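Side-chain contacts in alpha-glucosidase (Pseudoalteromonas sp. K8, PDB 5HQA), which hydrolyses alpha-glucosides as a calcium-binding, chloride-activated member of glycoside hydrolase family 97, caught here with acarbose in its active site: residues G272-T277 / G459-A464; G493-S498 / P541-F546. All blocks are in the same frame, centred on the assembly; numbering follows the deposited sequence.

Contact 1. Residues G272-T277 / G459-A464. With CA (calcium ion), chain C; AC1 (4,6-dideoxy-4-{[(1S,4R,5S,6S)-4,5,6-trihydroxy-3-(hydroxymethyl)cyclohex-2-en-1-yl]amino}-alpha-D-glucopyranose), chain B.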
loop_
_atom_site.group_PDB
_atom_site.type_symbol
_atom_site.label_atom_id
_atom_site.label_comp_id
_atom_site.label_asym_id
_atom_site.label_seq_id
_atom_site.Cartn_x
_atom_site.Cartn_y
_atom_site.Cartn_z
ATOM N N GLY A 272 -5.313 21.620 7.357
ATOM C CA GLY A 272 -5.481 23.060 7.232
ATOM C C GLY A 272 -4.732 23.645 6.049
ATOM O O GLY A 272 -5.207 24.586 5.408
ATOM N N MET A 273 -3.549 23.105 5.744
ATOM C CA MET A 273 -2.851 23.564 4.543
ATOM C C MET A 273 -3.562 23.090 3.282
ATOM O O MET A 273 -3.633 23.825 2.291
ATOM C CB MET A 273 -1.392 23.091 4.541
ATOM C CG MET A 273 -0.473 23.929 5.434
ATOM S SD MET A 273 -0.452 23.320 7.139
ATOM C CE MET A 273 0.614 21.881 6.969
ATOM N N HIS A 274 -4.103 21.871 3.295
ATOM C CA HIS A 274 -4.790 21.369 2.106
ATOM C C HIS A 274 -6.094 22.106 1.831
ATOM O O HIS A 274 -6.489 22.233 0.665
ATOM C CB HIS A 274 -5.035 19.866 2.235
ATOM C CG HIS A 274 -3.802 19.063 2.013
ATOM N ND1 HIS A 274 -3.395 18.666 0.757
ATOM C CD2 HIS A 274 -2.840 18.646 2.873
ATOM C CE1 HIS A 274 -2.252 18.009 0.856
ATOM N NE2 HIS A 274 -1.893 17.985 2.129
ATOM N N ILE A 275 -6.775 22.603 2.863
ATOM C CA ILE A 275 -7.997 23.374 2.647
ATOM C C ILE A 275 -7.747 24.876 2.775
ATOM O O ILE A 275 -8.697 25.659 2.824
ATOM C CB ILE A 275 -9.140 22.910 3.571
ATOM C CG1 ILE A 275 -8.848 23.230 5.037
ATOM C CG2 ILE A 275 -9.394 21.410 3.383
ATOM C CD1 ILE A 275 -10.028 22.950 5.959
ATOM N N ASN A 276 -6.477 25.287 2.824
ATOM C CA ASN A 276 -6.050 26.682 2.713
ATOM C C ASN A 276 -6.458 27.535 3.898
ATOM O O ASN A 276 -6.579 28.752 3.767
ATOM C CB ASN A 276 -6.537 27.321 1.414
ATOM C CG ASN A 276 -5.715 26.883 0.231
ATOM O OD1 ASN A 276 -4.558 27.273 0.088
ATOM N ND2 ASN A 276 -6.302 26.054 -0.625
ATOM N N THR A 277 -6.640 26.943 5.074
ATOM C CA THR A 277 -6.704 27.778 6.262
ATOM C C THR A 277 -5.319 28.089 6.814
ATOM O O THR A 277 -5.173 29.029 7.607
ATOM C CB THR A 277 -7.553 27.123 7.350
ATOM O OG1 THR A 277 -6.926 25.919 7.793
ATOM C CG2 THR A 277 -8.948 26.810 6.827
ATOM N N GLY A 459 -5.369 9.379 -1.867
ATOM C CA GLY A 459 -5.956 9.365 -0.551
ATOM C C GLY A 459 -6.855 10.562 -0.297
ATOM O O GLY A 459 -7.340 11.227 -1.224
ATOM N N GLN A 460 -7.070 10.849 0.993
ATOM C CA GLN A 460 -7.995 11.903 1.411
ATOM C C GLN A 460 -7.630 13.268 0.840
ATOM O O GLN A 460 -8.518 14.102 0.615
ATOM C CB GLN A 460 -8.016 11.978 2.938
ATOM C CG GLN A 460 -9.149 12.802 3.523
ATOM C CD GLN A 460 -10.442 12.008 3.595
ATOM O OE1 GLN A 460 -11.290 12.095 2.700
ATOM N NE2 GLN A 460 -10.596 11.222 4.661
ATOM N N GLU A 461 -6.336 13.533 0.626
ATOM C CA GLU A 461 -5.926 14.864 0.180
ATOM C C GLU A 461 -6.601 15.259 -1.128
ATOM O O GLU A 461 -6.898 16.439 -1.338
ATOM C CB GLU A 461 -4.408 14.928 0.025
ATOM C CG GLU A 461 -3.851 13.897 -0.959
ATOM C CD GLU A 461 -2.371 14.089 -1.227
ATOM O OE1 GLU A 461 -1.827 15.125 -0.791
ATOM O OE2 GLU A 461 -1.751 13.217 -1.881
ATOM N N PHE A 462 -6.856 14.298 -2.022
ATOM C CA PHE A 462 -7.523 14.649 -3.275
ATOM C C PHE A 462 -8.961 15.083 -3.063
ATOM O O PHE A 462 -9.561 15.641 -3.985
ATOM C CB PHE A 462 -7.466 13.487 -4.268
ATOM C CG PHE A 462 -6.149 13.383 -4.964
ATOM C CD1 PHE A 462 -5.065 12.777 -4.336
ATOM C CD2 PHE A 462 -5.975 13.935 -6.222
ATOM C CE1 PHE A 462 -3.825 12.713 -4.970
ATOM C CE2 PHE A 462 -4.745 13.872 -6.866
ATOM C CZ PHE A 462 -3.667 13.264 -6.241
ATOM N N ASN A 463 -9.518 14.852 -1.874
ATOM C CA ASN A 463 -10.854 15.337 -1.575
ATOM C C ASN A 463 -10.856 16.779 -1.110
ATOM O O ASN A 463 -11.935 17.360 -0.967
ATOM C CB ASN A 463 -11.503 14.437 -0.530
ATOM C CG ASN A 463 -11.739 13.047 -1.057
ATOM O OD1 ASN A 463 -11.923 12.861 -2.262
ATOM N ND2 ASN A 463 -11.719 12.060 -0.172
ATOM N N ALA A 464 -9.686 17.372 -0.888
ATOM C CA ALA A 464 -9.613 18.799 -0.592
ATOM C C ALA A 464 -9.550 19.652 -1.854
ATOM O O ALA A 464 -10.086 20.764 -1.866
ATOM C CB ALA A 464 -8.396 19.101 0.290
HETATM CA CA CA C . 0.459 12.679 -2.278
HETATM C C1 AC1 B . 0.673 17.254 -5.833
HETATM O O2 AC1 B . 0.577 15.075 -6.823
HETATM C C2 AC1 B . 1.036 15.786 -5.661
HETATM C C4A AC1 B . 1.600 16.335 1.887
HETATM C C3 AC1 B . 0.452 15.214 -4.397
HETATM O O3 AC1 B . 0.750 13.810 -4.299
HETATM C C4 AC1 B . 0.966 15.978 -3.205
HETATM N N4A AC1 B . 0.678 15.308 -1.898
HETATM C C5 AC1 B . 0.219 17.293 -3.360
HETATM O O5 AC1 B . 0.785 18.004 -4.539
HETATM C C6 AC1 B . 0.291 18.203 -2.173
HETATM C C1B AC1 B . 1.861 15.193 -0.971
HETATM C C2B AC1 B . 1.425 14.355 0.405
HETATM O O2B AC1 B . 0.771 13.156 -0.010
HETATM C C3B AC1 B . 0.656 15.153 1.269
HETATM O O3B AC1 B . 0.103 14.413 2.386
HETATM O O4 AC1 B . 0.819 17.230 2.655
HETATM C C5B AC1 B . 2.318 17.073 0.874
HETATM C C7B AC1 B . 2.462 16.434 -0.616
HETATM C C6B AC1 B . 3.388 18.065 1.356
HETATM O O6B AC1 B . 4.483 17.326 1.800
#
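His274 reaches across to Glu461 and Ala464 from the last turn of a short helix, and its atoms can be followed outward one by one. CB rests on the methyl of Ala464, with 4.0 Å between His274 CB and Ala464 CB; the same methyl also touches the carbonyl O of His274 and CG2 of Ile275. The imidazole leaves beside the backbone N, anti to the carbonyl carbon (chi1 -76°), which carries the ring past Ala464 toward the inhibitor's unsaturated ring. ND1 has CB of Glu461 nearby and is hydrogen-bonded to Trp465 NE1. His274 CE1 comes within 3.3 Å of OE1 of Glu461, the ring and carboxylate planes standing 66° apart. At the far end His274 NE2 gives its proton to O4 of the acarbose unit AC1, N-to-O 2.9 Å at 156°, with that hydroxyl near the plane of the imidazole, at its edge. The segments, following strands 264-269 and 451-454, line the mouth of a parallel-stranded TIM-type barrel, where the glycan and the calcium ion sit. Glu461 rises from segment 459-464 with its chain extended beyond CG, and the two carboxylate oxygens divide the work. Glu461 OE2 binds calcium at 2.3 Å, alongside Glu154, Glu437 and Glu455, while Glu461 OE1 lies 2.7 Å from N4A of the inhibitor. That nitrogen, with O3 and O2B of the same unit, also reaches the metal. With an alanine at position 274, O4 is likely to lose this donor and a gap to open beside OE1 of Glu461. Trp270 meets the imidazole with its own ring, and its NE1 is hydrogen-bonded to the same inhibitor unit.

Contact 2. Residues G493-S498 / P541-F546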
loop_
_atom_site.group_PDB
_atom_site.type_symbol
_atom_site.label_atom_id
_atom_site.label_comp_id
_atom_site.label_asym_id
_atom_site.label_seq_id
_atom_site.Cartn_x
_atom_site.Cartn_y
_atom_site.Cartn_z
ATOM N N GLY A 493 -11.089 10.021 8.209
ATOM C CA GLY A 493 -11.679 10.687 9.360
ATOM C C GLY A 493 -12.018 12.158 9.198
ATOM O O GLY A 493 -11.910 12.923 10.161
ATOM N N ILE A 494 -12.447 12.582 8.015
ATOM C CA ILE A 494 -12.888 13.967 7.848
ATOM C C ILE A 494 -14.322 14.081 8.351
ATOM O O ILE A 494 -15.225 13.395 7.858
ATOM C CB ILE A 494 -12.765 14.425 6.383
ATOM C CG1 ILE A 494 -11.295 14.467 5.954
ATOM C CG2 ILE A 494 -13.390 15.808 6.194
ATOM C CD1 ILE A 494 -10.437 15.413 6.792
ATOM N N PHE A 495 -14.532 14.944 9.345
ATOM C CA PHE A 495 -15.840 15.156 9.953
ATOM C C PHE A 495 -16.563 16.371 9.409
ATOM O O PHE A 495 -17.795 16.363 9.349
ATOM C CB PHE A 495 -15.714 15.320 11.474
ATOM C CG PHE A 495 -15.740 14.019 12.229
ATOM C CD1 PHE A 495 -15.426 12.829 11.600
ATOM C CD2 PHE A 495 -16.092 13.991 13.572
ATOM C CE1 PHE A 495 -15.446 11.626 12.306
ATOM C CE2 PHE A 495 -16.126 12.798 14.280
ATOM C CZ PHE A 495 -15.804 11.613 13.650
ATOM N N ASP A 496 -15.844 17.434 9.062
ATOM C CA ASP A 496 -16.461 18.567 8.377
ATOM C C ASP A 496 -16.307 18.317 6.880
ATOM O O ASP A 496 -15.230 18.516 6.304
ATOM C CB ASP A 496 -15.840 19.892 8.799
ATOM C CG ASP A 496 -16.394 21.072 7.992
ATOM O OD1 ASP A 496 -17.462 20.906 7.352
ATOM O OD2 ASP A 496 -15.766 22.158 7.995
ATOM N N LEU A 497 -17.390 17.865 6.255
ATOM C CA LEU A 497 -17.431 17.602 4.826
ATOM C C LEU A 497 -17.925 18.798 4.031
ATOM O O LEU A 497 -18.114 18.679 2.816
ATOM C CB LEU A 497 -18.335 16.400 4.547
ATOM C CG LEU A 497 -17.991 15.128 5.309
ATOM C CD1 LEU A 497 -19.169 14.180 5.258
ATOM C CD2 LEU A 497 -16.767 14.473 4.696
ATOM N N SER A 498 -18.138 19.944 4.686
ATOM C CA SER A 498 -18.871 21.067 4.112
ATOM C C SER A 498 -18.005 22.285 3.821
ATOM O O SER A 498 -18.553 23.330 3.463
ATOM C CB SER A 498 -20.010 21.489 5.049
ATOM O OG SER A 498 -20.897 20.418 5.320
ATOM N N PRO A 541 -18.621 14.722 19.179
ATOM C CA PRO A 541 -17.934 13.801 20.098
ATOM C C PRO A 541 -18.471 12.375 20.078
ATOM O O PRO A 541 -17.694 11.439 20.320
ATOM C CB PRO A 541 -18.125 14.464 21.473
ATOM C CG PRO A 541 -19.242 15.416 21.303
ATOM C CD PRO A 541 -19.236 15.859 19.887
ATOM N N ASP A 542 -19.762 12.160 19.811
ATOM C CA ASP A 542 -20.267 10.788 19.808
ATOM C C ASP A 542 -19.665 9.992 18.658
ATOM O O ASP A 542 -19.224 8.850 18.840
ATOM C CB ASP A 542 -21.789 10.778 19.729
ATOM C CG ASP A 542 -22.440 11.306 21.010
ATOM O OD1 ASP A 542 -21.897 11.063 22.116
ATOM O OD2 ASP A 542 -23.497 11.966 20.909
ATOM N N ALA A 543 -19.646 10.583 17.461
ATOM C CA ALA A 543 -18.993 9.934 16.330
ATOM C C ALA A 543 -17.501 9.788 16.578
ATOM O O ALA A 543 -16.897 8.771 16.215
ATOM C CB ALA A 543 -19.245 10.734 15.049
ATOM N N PHE A 544 -16.887 10.804 17.191
ATOM C CA PHE A 544 -15.449 10.777 17.437
ATOM C C PHE A 544 -15.055 9.618 18.345
ATOM O O PHE A 544 -13.912 9.146 18.286
ATOM C CB PHE A 544 -15.018 12.114 18.051
ATOM C CG PHE A 544 -13.523 12.317 18.101
ATOM C CD1 PHE A 544 -12.728 12.014 17.007
ATOM C CD2 PHE A 544 -12.924 12.856 19.235
ATOM C CE1 PHE A 544 -11.362 12.224 17.048
ATOM C CE2 PHE A 544 -11.555 13.067 19.287
ATOM C CZ PHE A 544 -10.775 12.743 18.193
ATOM N N GLN A 545 -15.987 9.141 19.179
ATOM C CA GLN A 545 -15.674 8.040 20.089
ATOM C C GLN A 545 -15.203 6.797 19.336
ATOM O O GLN A 545 -14.337 6.064 19.835
ATOM C CB GLN A 545 -16.889 7.709 20.959
ATOM C CG GLN A 545 -16.584 6.721 22.080
ATOM C CD GLN A 545 -15.611 7.287 23.100
ATOM O OE1 GLN A 545 -15.858 8.335 23.706
ATOM N NE2 GLN A 545 -14.491 6.599 23.289
ATOM N N PHE A 546 -15.732 6.543 18.134
ATOM C CA PHE A 546 -15.254 5.375 17.402
ATOM C C PHE A 546 -13.780 5.510 17.049
ATOM O O PHE A 546 -13.016 4.544 17.160
ATOM C CB PHE A 546 -16.054 5.128 16.127
ATOM C CG PHE A 546 -15.615 3.882 15.418
ATOM C CD1 PHE A 546 -16.000 2.633 15.898
ATOM C CD2 PHE A 546 -14.763 3.946 14.320
ATOM C CE1 PHE A 546 -15.569 1.461 15.271
ATOM C CE2 PHE A 546 -14.329 2.785 13.689
ATOM C CZ PHE A 546 -14.732 1.540 14.170
#
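Phe495 drives the far end of its ring into the first turns of helix 541-549, against the methyl of Ala543 and the backbone N of Phe544. The tight part is small. CE2 of Phe495 stands 3.6 Å from the backbone N of Phe544, which lies at the ring edge and in its plane, and CZ of Phe495 is 3.8 Å from CB of Ala543. Beside them CB of Phe544 closes on Phe495 CE2 at 4.0 Å. The Phe544 ring swings anti to the backbone N (chi1 -169°), and it stacks on Tyr537, whose ring also meets Phe495 edge-to-face. Leu513 and Leu517 of helix 513-522 touch the Phe495 side chain as well, and Ala543 touches Leu631.

The other side is looser: Pro541 and Asp542, at the start of the helix, are exposed, and Gln545 turns its CB away from the loop. Beyond Phe495 the loop leaves the helix, and Asp496 OD1 takes the backbone N of Ser498 at 2.9 Å, met from above the carboxylate plane. Asp532 OD2 accepts from the backbone N of both Phe495 and Asp496, tying the loop backbone to Asp532. This is an aromatic side chain of a loop packed on the first turns of a helix, in the barrel part of the chain, with an Asx turn at Asp496.

In the fold
Both segments of contact 1 precede those of contact 2 along the chain, and all four lie in the glycoside hydrolase 97 barrel part. Their centres lie 16 Å apart, yet they touch: CD of Gln460 is 3.5 Å from CG1 of Ile494. Gln516 of helix 513-522 bridges them further, its OE1 taking Gln460 NE2 and the backbone N of Gly493 and Ile494. Contact 1 lies at the calcium and glycan site, whereas contact 2 is remote from the metal and glycan sites, where helix 541-549 meets strand 631-638 of the C-terminal sheet. Through Gln460, Gln516 and Ile494 the pocket side is thus joined to the part that borders that sheet.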